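Long-range contacts in putative Phosphate (PDB 3DAO), which is probably a magnesium-dependent phosphatase of the haloacid dehalogenase-like hydrolase family, its natural substrate not established: residues A[168-173]-A[200-205]; A[118-123]-A[178-183]; A[231-236]-A[277-282]. One frame throughout, in Å; residues are numbered along the deposited sequence. Where two conformers were deposited one is given.

Contact 1 (A[168-173]-A[200-205]); sequences KFTVFH and KEWVDC
Phe172 and Trp202 meet on one face of an antiparallel strand pair in the six-stranded sheet of what is probably the cap domain of this haloacid dehalogenase-like hydrolase. They form a non-hydrogen-bonded pair, and their ring planes are inclined at 49°. Phe172 CD1 sits over one face of the indole, toward its rim, 3.6 Å from Trp202 CH2. Trp202 turns its ring across the neighbouring strand because CG lies beside the backbone N (chi1 -50°), and its CE3 also meets Thr170 CG2 at 3.4 Å.

On the same face Thr170 and Asp204 run side by side. The threonine hydroxyl donates to Asp204 OD1 over 2.9 Å, on the anti side of the carboxylate and 17° out of its plane. On the other face Val171 opposes Val203, and Cys205 SG lies at the edge of the Phe169 ring; Phe185 of helix 185-189 touches Phe169, Val171 and Cys205. The Val171 N to Val203 O bond is nearly straight, that from Cys205 N to Phe169 O clearly bent. Lys168 NZ, 4.4 Å from Asp204 OD1, forms no salt bridge with it. A water 2.8 Å from Lys168 NZ donates to Asp204 OD1 at 2.6 Å; a second reaches Asp204 OD2 only weakly.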
loop_
_atom_site.group_PDB
_atom_site.type_symbol
_atom_site.label_atom_id
_atom_site.label_comp_id
_atom_site.label_asym_id
_atom_site.label_seq_id
_atom_site.Cartn_x
_atom_site.Cartn_y
_atom_site.Cartn_z
ATOM N N LYS A 168 10.442 -2.427 2.940
ATOM C CA LYS A 168 10.420 -2.968 1.565
ATOM C C LYS A 168 11.824 -3.014 0.980
ATOM O O LYS A 168 12.610 -2.121 1.198
ATOM C CB LYS A 168 9.553 -2.109 0.653
ATOM C CG LYS A 168 9.501 -2.617 -0.817
ATOM C CD LYS A 168 8.532 -1.826 -1.661
ATOM C CE LYS A 168 8.988 -0.387 -1.865
ATOM N NZ LYS A 168 8.021 0.338 -2.778
ATOM N N PHE A 169 12.097 -4.112 0.291
ATOM C CA PHE A 169 13.324 -4.282 -0.471
ATOM C C PHE A 169 12.853 -4.532 -1.897
ATOM O O PHE A 169 12.030 -5.415 -2.153
ATOM C CB PHE A 169 14.172 -5.439 0.032
ATOM C CG PHE A 169 15.384 -5.720 -0.851
ATOM C CD1 PHE A 169 16.584 -5.131 -0.598
ATOM C CD2 PHE A 169 15.287 -6.579 -1.923
ATOM C CE1 PHE A 169 17.685 -5.360 -1.409
ATOM C CE2 PHE A 169 16.399 -6.830 -2.723
ATOM C CZ PHE A 169 17.594 -6.212 -2.445
ATOM N N THR A 170 13.379 -3.734 -2.809
ATOM C CA THR A 170 12.975 -3.771 -4.191
ATOM C C THR A 170 14.132 -3.962 -5.158
ATOM O O THR A 170 15.164 -3.287 -5.062
ATOM C CB THR A 170 12.290 -2.435 -4.550
ATOM O OG1 THR A 170 11.067 -2.313 -3.788
ATOM C CG2 THR A 170 11.950 -2.344 -6.051
ATOM N N VAL A 171 13.926 -4.872 -6.104
ATOM C CA VAL A 171 14.908 -5.124 -7.180
ATOM C C VAL A 171 14.391 -4.469 -8.447
ATOM O O VAL A 171 13.209 -4.524 -8.743
ATOM C CB VAL A 171 15.095 -6.630 -7.461
ATOM C CG1 VAL A 171 16.329 -6.839 -8.336
ATOM C CG2 VAL A 171 15.193 -7.438 -6.107
ATOM N N PHE A 172 15.304 -3.837 -9.167
ATOM C CA PHE A 172 15.032 -3.194 -10.447
ATOM C C PHE A 172 15.957 -3.652 -11.565
ATOM O O PHE A 172 17.158 -3.889 -11.385
ATOM C CB PHE A 172 15.199 -1.669 -10.339
ATOM C CG PHE A 172 15.067 -0.956 -11.669
ATOM C CD1 PHE A 172 13.832 -0.714 -12.198
ATOM C CD2 PHE A 172 16.183 -0.523 -12.368
ATOM C CE1 PHE A 172 13.686 -0.066 -13.435
ATOM C CE2 PHE A 172 16.029 0.141 -13.594
ATOM C CZ PHE A 172 14.792 0.345 -14.109
ATOM N N HIS A 173 15.328 -3.836 -12.708
ATOM C CA HIS A 173 16.030 -4.018 -13.994
ATOM C C HIS A 173 15.188 -3.330 -15.083
ATOM O O HIS A 173 13.978 -3.398 -15.034
ATOM C CB HIS A 173 16.277 -5.489 -14.361
ATOM C CG HIS A 173 17.150 -5.660 -15.567
ATOM N ND1 HIS A 173 16.661 -5.626 -16.858
ATOM C CD2 HIS A 173 18.486 -5.832 -15.676
ATOM C CE1 HIS A 173 17.664 -5.803 -17.705
ATOM N NE2 HIS A 173 18.781 -5.924 -17.014
ATOM N N LYS A 200 7.824 -5.810 -15.815
ATOM C CA LYS A 200 9.058 -6.452 -16.194
ATOM C C LYS A 200 10.228 -5.834 -15.493
ATOM O O LYS A 200 11.373 -6.318 -15.626
ATOM C CB LYS A 200 9.260 -6.350 -17.712
ATOM C CG LYS A 200 8.199 -7.138 -18.502
ATOM C CD LYS A 200 8.468 -7.115 -19.999
ATOM C CE LYS A 200 8.282 -5.741 -20.574
ATOM N NZ LYS A 200 6.891 -5.198 -20.322
ATOM N N GLU A 201 9.952 -4.782 -14.705
ATOM C CA GLU A 201 11.047 -4.005 -14.143
ATOM C C GLU A 201 11.313 -4.164 -12.649
ATOM O O GLU A 201 12.379 -3.842 -12.197
ATOM C CB GLU A 201 10.824 -2.496 -14.385
ATOM C CG GLU A 201 10.568 -2.049 -15.820
ATOM C CD GLU A 201 9.152 -2.327 -16.295
ATOM O OE1 GLU A 201 8.289 -2.574 -15.417
ATOM O OE2 GLU A 201 8.895 -2.235 -17.537
ATOM N N TRP A 202 10.316 -4.609 -11.895
ATOM C CA TRP A 202 10.426 -4.629 -10.440
ATOM C C TRP A 202 10.045 -5.947 -9.806
ATOM O O TRP A 202 9.159 -6.679 -10.286
ATOM C CB TRP A 202 9.461 -3.580 -9.827
ATOM C CG TRP A 202 9.551 -2.176 -10.430
ATOM C CD1 TRP A 202 8.770 -1.667 -11.376
ATOM C CD2 TRP A 202 10.484 -1.136 -10.070
ATOM N NE1 TRP A 202 9.162 -0.391 -11.670
ATOM C CE2 TRP A 202 10.186 -0.029 -10.852
ATOM C CE3 TRP A 202 11.520 -1.045 -9.150
ATOM C CZ2 TRP A 202 10.930 1.148 -10.790
ATOM C CZ3 TRP A 202 12.232 0.132 -9.054
ATOM C CH2 TRP A 202 11.937 1.207 -9.879
ATOM N N VAL A 203 10.742 -6.216 -8.719
ATOM C CA VAL A 203 10.358 -7.257 -7.770
ATOM C C VAL A 203 10.365 -6.618 -6.366
ATOM O O VAL A 203 11.387 -6.180 -5.863
ATOM C CB VAL A 203 11.232 -8.531 -7.803
ATOM C CG1 VAL A 203 10.751 -9.515 -6.707
ATOM C CG2 VAL A 203 11.158 -9.189 -9.165
ATOM N N ASP A 204 9.189 -6.560 -5.770
ATOM C CA ASP A 204 8.988 -5.962 -4.443
ATOM C C ASP A 204 8.894 -7.038 -3.393
ATOM O O ASP A 204 8.176 -8.043 -3.541
ATOM C CB ASP A 204 7.678 -5.169 -4.379
ATOM C CG ASP A 204 7.718 -3.917 -5.231
ATOM O OD1 ASP A 204 8.769 -3.243 -5.265
ATOM O OD2 ASP A 204 6.694 -3.648 -5.887
ATOM N N CYS A 205 9.605 -6.789 -2.324
ATOM C CA CYS A 205 9.647 -7.738 -1.202
ATOM C C CYS A 205 9.333 -7.018 0.094
ATOM O O CYS A 205 9.904 -5.994 0.418
ATOM C CB CYS A 205 11.022 -8.364 -1.082
ATOM S SG CYS A 205 11.845 -8.848 -2.641
HETATM O O HOH W 1 8.193 -0.682 -5.356
HETATM O O HOH W 2 5.590 -1.095 -4.087
#

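Contact 2 (A[118-123]-A[178-183]); sequences LPACDY and EELCTP
Leu118 and Leu180 have the nearest pair of CA atoms across the two segments, 7.0 Å apart; no hydrogen bond crosses between them, and every contact involves at least one side chain. Residues 118-121 form a type I beta turn, closed by Cys121 N on Leu118 O at 2.9 Å, just where helix 104-117 gives way to strand 122-126. Facing the turn is helix 177-181.

Leu118 points toward the helix from its first side-chain bond. With CG beside its own backbone N (chi1 -68°), it brings one methyl, CD2, to 3.6 Å from Cys181 SG. The same methyl rests against the polar Leu180 O at 3.8 Å, a plain van der Waals contact. Leu180 answers from the helix with its CD1 branch, which reaches Cys121 SG at 3.7 Å and more loosely Ala120 CB at 4.4 Å. The two shortest side-chain contacts are thus both sulfur to methyl: in one the sulfur belongs to the turn and the methyl to the helix, in the other the roles are exchanged.

This is a helix-to-strand connection packed against a second short helix beside the six-stranded sheet, probably in the cap domain of the family. Val171, on the strand next to 122-126, touches both Cys121 and Cys181, while His173 touches Ala120, Cys121 and Leu180. Cys181 also touches Ile186 of helix 185-189.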
loop_
_atom_site.group_PDB
_atom_site.type_symbol
_atom_site.label_atom_id
_atom_site.label_comp_id
_atom_site.label_asym_id
_atom_site.label_seq_id
_atom_site.Cartn_x
_atom_site.Cartn_y
_atom_site.Cartn_z
ATOM N N LEU A 118 22.989 -11.083 -8.951
ATOM C CA LEU A 118 22.155 -10.367 -9.948
ATOM C C LEU A 118 22.764 -8.985 -10.216
ATOM O O LEU A 118 22.097 -7.964 -10.120
ATOM C CB LEU A 118 20.708 -10.227 -9.478
ATOM C CG LEU A 118 19.843 -11.479 -9.359
ATOM C CD1 LEU A 118 20.247 -12.358 -8.173
ATOM C CD2 LEU A 118 18.370 -11.041 -9.201
ATOM N N PRO A 119 24.032 -8.974 -10.625
ATOM C CA PRO A 119 24.764 -7.708 -10.719
ATOM C C PRO A 119 24.244 -6.761 -11.807
ATOM O O PRO A 119 24.574 -5.583 -11.780
ATOM C CB PRO A 119 26.197 -8.166 -10.986
ATOM C CG PRO A 119 26.021 -9.471 -11.732
ATOM C CD PRO A 119 24.843 -10.121 -11.076
ATOM N N ALA A 120 23.402 -7.238 -12.710
ATOM C CA ALA A 120 22.864 -6.343 -13.753
ATOM C C ALA A 120 21.716 -5.515 -13.204
ATOM O O ALA A 120 21.264 -4.593 -13.852
ATOM C CB ALA A 120 22.363 -7.096 -14.944
ATOM N N CYS A 121 21.208 -5.938 -12.059
ATOM C CA CYS A 121 20.068 -5.295 -11.368
ATOM C C CYS A 121 20.513 -4.257 -10.353
ATOM O O CYS A 121 21.657 -4.258 -9.858
ATOM C CB CYS A 121 19.204 -6.352 -10.626
ATOM S SG CYS A 121 18.423 -7.590 -11.660
ATOM N N ASP A 122 19.603 -3.340 -10.074
ATOM C CA ASP A 122 19.768 -2.418 -8.977
ATOM C C ASP A 122 18.781 -2.762 -7.852
ATOM O O ASP A 122 17.871 -3.584 -8.000
ATOM C CB ASP A 122 19.538 -1.018 -9.475
ATOM C CG ASP A 122 20.576 -0.634 -10.504
ATOM O OD1 ASP A 122 21.773 -0.512 -10.133
ATOM O OD2 ASP A 122 20.202 -0.494 -11.672
ATOM N N TYR A 123 18.948 -2.115 -6.720
ATOM C CA TYR A 123 18.048 -2.394 -5.588
ATOM C C TYR A 123 17.903 -1.207 -4.671
ATOM O O TYR A 123 18.730 -0.289 -4.666
ATOM C CB TYR A 123 18.449 -3.660 -4.822
ATOM C CG TYR A 123 19.879 -3.721 -4.392
ATOM C CD1 TYR A 123 20.863 -4.193 -5.259
ATOM C CD2 TYR A 123 20.260 -3.337 -3.103
ATOM C CE1 TYR A 123 22.172 -4.274 -4.870
ATOM C CE2 TYR A 123 21.591 -3.417 -2.701
ATOM C CZ TYR A 123 22.539 -3.891 -3.587
ATOM O OH TYR A 123 23.871 -3.973 -3.214
ATOM N N GLU A 178 12.074 -9.710 -13.127
ATOM C CA GLU A 178 11.527 -10.966 -12.623
ATOM C C GLU A 178 12.280 -12.143 -13.242
ATOM O O GLU A 178 12.598 -13.116 -12.579
ATOM C CB GLU A 178 10.028 -11.091 -12.903
ATOM C CG GLU A 178 9.438 -12.340 -12.308
ATOM C CD GLU A 178 7.971 -12.513 -12.635
ATOM O OE1 GLU A 178 7.510 -11.996 -13.686
ATOM O OE2 GLU A 178 7.302 -13.232 -11.875
ATOM N N GLU A 179 12.537 -12.014 -14.525
ATOM C CA GLU A 179 13.215 -13.050 -15.302
ATOM C C GLU A 179 14.569 -13.347 -14.669
ATOM O O GLU A 179 14.967 -14.511 -14.512
ATOM C CB GLU A 179 13.377 -12.618 -16.745
ATOM C CG GLU A 179 14.255 -13.568 -17.555
ATOM C CD GLU A 179 14.398 -13.139 -18.984
ATOM O OE1 GLU A 179 13.388 -12.731 -19.587
ATOM O OE2 GLU A 179 15.528 -13.203 -19.507
ATOM N N LEU A 180 15.293 -12.300 -14.302
ATOM C CA LEU A 180 16.587 -12.512 -13.670
ATOM C C LEU A 180 16.461 -13.027 -12.244
ATOM O O LEU A 180 17.360 -13.697 -11.743
ATOM C CB LEU A 180 17.428 -11.244 -13.673
ATOM C CG LEU A 180 18.004 -10.822 -15.031
ATOM C CD1 LEU A 180 18.610 -9.386 -14.930
ATOM C CD2 LEU A 180 19.021 -11.877 -15.487
ATOM N N CYS A 181 15.371 -12.676 -11.567
ATOM C CA CYS A 181 15.167 -13.074 -10.181
ATOM C C CYS A 181 14.657 -14.508 -10.029
ATOM O O CYS A 181 14.774 -15.113 -8.973
ATOM C CB CYS A 181 14.154 -12.155 -9.472
ATOM S SG CYS A 181 14.782 -10.513 -9.074
ATOM N N THR A 182 14.108 -15.047 -11.100
ATOM C CA THR A 182 13.464 -16.369 -11.029
ATOM C C THR A 182 14.360 -17.584 -10.706
ATOM O O THR A 182 13.982 -18.419 -9.879
ATOM C CB THR A 182 12.622 -16.632 -12.268
ATOM O OG1 THR A 182 11.370 -15.953 -12.086
ATOM C CG2 THR A 182 12.344 -18.140 -12.446
ATOM N N PRO A 183 15.534 -17.676 -11.319
ATOM C CA PRO A 183 16.330 -18.901 -11.111
ATOM C C PRO A 183 16.782 -19.157 -9.692
ATOM O O PRO A 183 16.862 -20.319 -9.280
ATOM C CB PRO A 183 17.546 -18.662 -11.988
ATOM C CG PRO A 183 17.060 -17.764 -13.041
ATOM C CD PRO A 183 16.072 -16.861 -12.413
#

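Contact 3 (A[231-236]-A[277-282])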
loop_
_atom_site.group_PDB
_atom_site.type_symbol
_atom_site.label_atom_id
_atom_site.label_comp_id
_atom_site.label_asym_id
_atom_site.label_seq_id
_atom_site.Cartn_x
_atom_site.Cartn_y
_atom_site.Cartn_z
ATOM N N CYS A 231 -16.895 -2.254 6.043
ATOM C CA CYS A 231 -17.159 -2.029 4.621
ATOM C C CYS A 231 -15.854 -1.619 3.923
ATOM O O CYS A 231 -15.233 -0.658 4.327
ATOM C CB CYS A 231 -18.228 -0.955 4.405
ATOM S SG CYS A 231 -18.518 -0.489 2.698
ATOM N N CYS A 232 -15.462 -2.375 2.890
ATOM C CA CYS A 232 -14.276 -2.092 2.068
ATOM C C CYS A 232 -14.628 -1.753 0.622
ATOM O O CYS A 232 -15.554 -2.293 0.033
ATOM C CB CYS A 232 -13.305 -3.287 2.063
ATOM S SG CYS A 232 -12.598 -3.672 3.675
ATOM N N PHE A 233 -13.842 -0.848 0.075
ATOM C CA PHE A 233 -13.916 -0.437 -1.311
ATOM C C PHE A 233 -12.589 -0.727 -1.965
ATOM O O PHE A 233 -11.528 -0.439 -1.413
ATOM C CB PHE A 233 -14.164 1.066 -1.466
ATOM C CG PHE A 233 -15.494 1.503 -0.962
ATOM C CD1 PHE A 233 -15.650 1.899 0.354
ATOM C CD2 PHE A 233 -16.607 1.518 -1.811
ATOM C CE1 PHE A 233 -16.880 2.314 0.830
ATOM C CE2 PHE A 233 -17.844 1.931 -1.325
ATOM C CZ PHE A 233 -17.982 2.311 -0.014
ATOM N N GLY A 234 -12.647 -1.292 -3.156
ATOM C CA GLY A 234 -11.426 -1.607 -3.891
ATOM C C GLY A 234 -11.540 -1.746 -5.390
ATOM O O GLY A 234 -12.617 -1.647 -5.972
ATOM N N ASP A 235 -10.380 -1.899 -6.020
ATOM C CA ASP A 235 -10.317 -1.998 -7.478
ATOM C C ASP A 235 -9.229 -2.907 -8.039
ATOM O O ASP A 235 -9.112 -3.033 -9.254
ATOM C CB ASP A 235 -10.097 -0.619 -8.091
ATOM C CG ASP A 235 -8.706 -0.067 -7.874
ATOM O OD1 ASP A 235 -7.978 -0.549 -6.990
ATOM O OD2 ASP A 235 -8.322 0.877 -8.610
ATOM N N ASN A 236 -8.486 -3.544 -7.146
ATOM C CA ASN A 236 -7.263 -4.287 -7.487
ATOM C C ASN A 236 -7.321 -5.725 -7.037
ATOM O O ASN A 236 -7.975 -6.062 -6.074
ATOM C CB ASN A 236 -6.109 -3.570 -6.750
ATOM C CG ASN A 236 -4.723 -3.954 -7.240
ATOM O OD1 ASN A 236 -4.273 -5.109 -7.143
ATOM N ND2 ASN A 236 -4.004 -2.951 -7.714
ATOM N N SER A 277 -20.962 8.057 -4.143
ATOM C CA SER A 277 -22.400 7.743 -4.111
ATOM C C SER A 277 -22.748 6.723 -3.067
ATOM O O SER A 277 -23.755 6.845 -2.387
ATOM C CB SER A 277 -22.922 7.286 -5.473
ATOM O OG SER A 277 -22.769 8.328 -6.396
ATOM N N VAL A 278 -21.894 5.739 -2.874
ATOM C CA VAL A 278 -22.175 4.728 -1.862
ATOM C C VAL A 278 -22.028 5.320 -0.470
ATOM O O VAL A 278 -22.844 5.125 0.413
ATOM C CB VAL A 278 -21.235 3.504 -2.029
ATOM C CG1 VAL A 278 -21.506 2.505 -0.998
ATOM C CG2 VAL A 278 -21.401 2.906 -3.448
ATOM N N LEU A 279 -20.962 6.076 -0.285
ATOM C CA LEU A 279 -20.738 6.691 1.009
ATOM C C LEU A 279 -21.952 7.558 1.372
ATOM O O LEU A 279 -22.373 7.576 2.525
ATOM C CB LEU A 279 -19.483 7.548 1.009
ATOM C CG LEU A 279 -18.157 6.811 0.853
ATOM C CD1 LEU A 279 -17.006 7.802 0.809
ATOM C CD2 LEU A 279 -17.991 5.864 2.008
ATOM N N LYS A 280 -22.488 8.268 0.391
ATOM C CA LYS A 280 -23.678 9.149 0.664
ATOM C C LYS A 280 -24.850 8.307 1.081
ATOM O O LYS A 280 -25.645 8.696 1.948
ATOM C CB LYS A 280 -24.092 9.978 -0.538
ATOM C CG LYS A 280 -23.177 11.137 -0.839
ATOM C CD LYS A 280 -23.546 11.719 -2.165
ATOM C CE LYS A 280 -22.848 12.988 -2.425
ATOM N NZ LYS A 280 -23.461 13.610 -3.623
ATOM N N SER A 281 -24.927 7.110 0.525
ATOM C CA SER A 281 -26.063 6.214 0.834
ATOM C C SER A 281 -26.004 5.722 2.276
ATOM O O SER A 281 -26.941 5.119 2.777
ATOM C CB SER A 281 -26.131 5.006 -0.120
ATOM O OG SER A 281 -25.153 4.023 0.204
ATOM N N PHE A 282 -24.880 5.926 2.937
ATOM C CA PHE A 282 -24.727 5.494 4.330
ATOM C C PHE A 282 -25.049 6.614 5.303
ATOM O O PHE A 282 -24.963 6.433 6.526
ATOM C CB PHE A 282 -23.287 5.128 4.677
ATOM C CG PHE A 282 -22.728 3.979 3.887
ATOM C CD1 PHE A 282 -23.556 2.993 3.389
ATOM C CD2 PHE A 282 -21.380 3.841 3.729
ATOM C CE1 PHE A 282 -23.029 1.917 2.673
ATOM C CE2 PHE A 282 -20.857 2.768 3.032
ATOM C CZ PHE A 282 -21.684 1.811 2.508
#
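Phe233 and Val278 face each other across a strand-to-helix gap, their CA atoms 9.8 Å apart, a separation that leaves the whole contact to side chains. Phe233 spans it with its ring. CG stands beside the backbone N (chi1 -66°), and the far end of the ring, CZ, comes to 3.7 Å from Val278 CG1. This methyl lies at the ring edge, in its plane, and the two side chains run alongside each other, pointing opposite ways. Leu279 crosses the ring obliquely, placing CD2 3.9 Å from Phe233 CE1. Phe282 CE2 lies near the plane of the Phe233 ring, 4.2 Å from its CZ.

Two residues earlier on the strand, Cys231 makes a sulfur-aromatic contact: SG is 3.9 Å from Phe282 CZ and 72° off the ring normal, thus an oblique approach. Val278 O is stationed over the centre of the Phe282 ring, 3.6 Å above its plane, and also accepts a hydrogen bond from Ser281 OG at 2.6 Å.

Replacing Phe233 with an alanine would probably open a gap between strand and helix, leaving Val278 CG1 and Leu279 CD2 without the ring they pack on.

Strand 230-234 is an interior strand of the Rossmann-like HAD core sheet, between parallel strands 23-26 and 248-252. Helix 274-281 lies against this part of the sheet: Leu279 and Phe282 touch Ile24, Val278 touches Tyr250, whose ring also meets that of Phe233, and both Leu279 and Phe282 reach Leu51 of the adjacent helix 42-53.

Contacts 1 and 2 belong to one unit, their centres 9 Å apart: strands 168-172 and 122-126 are sheet neighbours, and Phe172 O lies 2.8 Å from Asp122 N, a probable hydrogen bond. Their segments alternate along the chain, and helix 177-181 follows strand 168-172. Contact 3 belongs to the other sheet, its centre about 31 Å from that of contact 1 and 39 Å from that of contact 2. It is the one nearest the probable active site: Phe233 touches the putative DxDx(T/V) motif, and Asp235 OD1 is close to Asp27 OD2. Contact 1 instead borders a bound pentaethylene glycol, its nearest atoms about 3 Å from the Lys168 side chain and probably a crystallisation additive.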